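Local atomic coordinates of protein-tyrosine-phosphatase (Chaetomium thermophilum var. thermophilum DSM 1495, PDB entry 5M43), a protein that is the phosphatase domain of Yvh1, a protein linked to ribosome assembly, and probably removes phosphate from tyrosine and serine/threonine residues of proteins. Residues L12-V17 and E148-A153. Sequence-based numbering, arbitrary orientation. Where two conformers were deposited one is given.
Sequences LFVGGV and ETRPIA
In the dual-specificity phosphatase fold, Arg150 reaches from the loop between helices 135-147 and 157-168 to Val14 and Gly15 at the end of strand 12-15 and to Gly16 just beyond it, beside the CX5R phosphate-binding loop. A beta-branched, nonpolar valine suits an extended strand facing this interior, where Val14 also packs on Ile6 and Ile114: its CG1 lies 3.8 Å from Arg150 CD and also touches CG and CB, so the aliphatic part of the arginine is packed before its charge begins. With CG anti to the backbone N (chi1 -175°) and a bend at chi2 (74°), the chain runs past the valine and brings the guanidinium alongside the strand end. There Gly15 CA and Val14 O lie over one face, the CA offset toward the rim and 3.8 Å from Arg150 NH2. Arg150 NE and NH2 donate to the carbonyls of Gly106 and Met105, which joins the phosphate-binding loop to the loop that carries Arg150, while NH1 makes a weak bond to Ala2 O. Replacing Arg150 by an alanine is likely to leave these two carbonyls without their donors and to open a gap beside Val14 CG1. Pro151, its ring fixing phi, suits the second position of a type I turn closed by Ala153 N to Arg150 O (2.9 Å). Gly16 N donates to a water at 2.9 Å, and Arg150 NH2 reaches the same water oxygen by a weak 3.3 Å bond.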
loop_
_atom_site.group_PDB
_atom_site.type_symbol
_atom_site.label_atom_id
_atom_site.label_comp_id
_atom_site.label_asym_id
_atom_site.label_seq_id
_atom_site.Cartn_x
_atom_site.Cartn_y
_atom_site.Cartn_z
ATOM N N LEU A 12 8.731 3.368 0.537
ATOM C CA LEU A 12 7.479 2.717 0.196
ATOM C C LEU A 12 7.218 3.064 -1.269
ATOM O O LEU A 12 7.197 4.257 -1.621
ATOM C CB LEU A 12 6.391 3.268 1.104
ATOM C CG LEU A 12 4.956 2.763 0.817
ATOM C CD1 LEU A 12 4.942 1.228 0.966
ATOM C CD2 LEU A 12 4.001 3.398 1.820
ATOM N N PHE A 13 6.919 2.030 -2.068
ATOM C CA PHE A 13 6.757 2.178 -3.516
ATOM C C PHE A 13 5.438 1.593 -3.950
ATOM O O PHE A 13 4.901 0.684 -3.311
ATOM C CB PHE A 13 7.902 1.451 -4.275
ATOM C CG PHE A 13 9.237 2.147 -4.130
ATOM C CD1 PHE A 13 10.001 2.060 -2.944
ATOM C CD2 PHE A 13 9.737 2.926 -5.190
ATOM C CE1 PHE A 13 11.232 2.732 -2.804
ATOM C CE2 PHE A 13 10.989 3.604 -5.038
ATOM C CZ PHE A 13 11.699 3.513 -3.880
ATOM N N VAL A 14 4.944 2.079 -5.090
ATOM C CA VAL A 14 3.667 1.596 -5.647
ATOM C C VAL A 14 3.834 1.457 -7.156
ATOM O O VAL A 14 4.554 2.234 -7.814
ATOM C CB VAL A 14 2.536 2.582 -5.311
ATOM C CG1 VAL A 14 2.724 3.919 -5.975
ATOM C CG2 VAL A 14 1.146 2.043 -5.774
ATOM N N GLY A 15 3.134 0.486 -7.707
ATOM C CA GLY A 15 3.187 0.294 -9.145
ATOM C C GLY A 15 2.267 -0.802 -9.598
ATOM O O GLY A 15 1.477 -1.331 -8.815
ATOM N N GLY A 16 2.312 -1.049 -10.906
ATOM C CA GLY A 16 1.529 -2.097 -11.528
ATOM C C GLY A 16 2.318 -3.378 -11.730
ATOM O O GLY A 16 3.453 -3.539 -11.283
ATOM N N VAL A 17 1.679 -4.319 -12.437
ATOM C CA VAL A 17 2.227 -5.665 -12.474
ATOM C C VAL A 17 3.446 -5.775 -13.372
ATOM O O VAL A 17 4.357 -6.564 -13.086
ATOM C CB VAL A 17 1.117 -6.660 -12.873
ATOM C CG1 VAL A 17 0.656 -6.395 -14.318
ATOM C CG2 VAL A 17 1.649 -8.071 -12.691
ATOM N N GLU A 148 0.773 12.797 -5.591
ATOM C CA GLU A 148 1.938 13.634 -5.829
ATOM C C GLU A 148 3.073 12.873 -6.500
ATOM O O GLU A 148 3.912 13.500 -7.169
ATOM C CB GLU A 148 2.414 14.271 -4.513
ATOM C CG GLU A 148 1.383 15.227 -3.952
ATOM C CD GLU A 148 1.908 16.075 -2.828
ATOM O OE1 GLU A 148 3.018 16.622 -2.966
ATOM O OE2 GLU A 148 1.193 16.201 -1.810
ATOM N N THR A 149 3.150 11.557 -6.333
ATOM C CA THR A 149 4.157 10.782 -7.056
ATOM C C THR A 149 3.583 9.660 -7.892
ATOM O O THR A 149 4.329 9.111 -8.728
ATOM C CB THR A 149 5.215 10.173 -6.131
ATOM O OG1 THR A 149 4.572 9.212 -5.262
ATOM C CG2 THR A 149 5.891 11.243 -5.308
ATOM N N ARG A 150 2.276 9.319 -7.726
ATOM C CA ARG A 150 1.603 8.318 -8.560
ATOM C C ARG A 150 0.339 8.988 -9.100
ATOM O O ARG A 150 -0.770 8.744 -8.620
ATOM C CB ARG A 150 1.289 7.057 -7.728
ATOM C CG ARG A 150 0.690 5.912 -8.554
ATOM C CD ARG A 150 1.759 5.263 -9.426
ATOM N NE ARG A 150 1.209 4.083 -10.192
ATOM C CZ ARG A 150 1.946 3.424 -11.101
ATOM N NH1 ARG A 150 3.224 3.832 -11.322
ATOM N NH2 ARG A 150 1.479 2.393 -11.808
ATOM N N PRO A 151 0.466 9.836 -10.114
ATOM C CA PRO A 151 -0.690 10.643 -10.520
ATOM C C PRO A 151 -1.882 9.813 -11.010
ATOM O O PRO A 151 -3.020 10.307 -10.911
ATOM C CB PRO A 151 -0.119 11.557 -11.633
ATOM C CG PRO A 151 1.260 10.998 -11.946
ATOM C CD PRO A 151 1.737 10.280 -10.735
ATOM N N ILE A 152 -1.680 8.581 -11.522
ATOM C CA ILE A 152 -2.849 7.793 -11.969
ATOM C C ILE A 152 -3.642 7.212 -10.801
ATOM O O ILE A 152 -4.752 6.666 -11.057
ATOM C CB ILE A 152 -2.436 6.626 -12.881
ATOM C CG1 ILE A 152 -3.603 6.094 -13.726
ATOM C CG2 ILE A 152 -1.723 5.527 -12.102
ATOM C CD1 ILE A 152 -3.174 5.026 -14.683
ATOM N N ALA A 153 -3.166 7.376 -9.563
ATOM C CA ALA A 153 -3.847 6.771 -8.410
ATOM C C ALA A 153 -5.320 7.152 -8.372
ATOM O O ALA A 153 -5.685 8.316 -8.579
ATOM C CB ALA A 153 -3.151 7.248 -7.126
HETATM O O HOH W 1 4.092 0.488 -12.580
#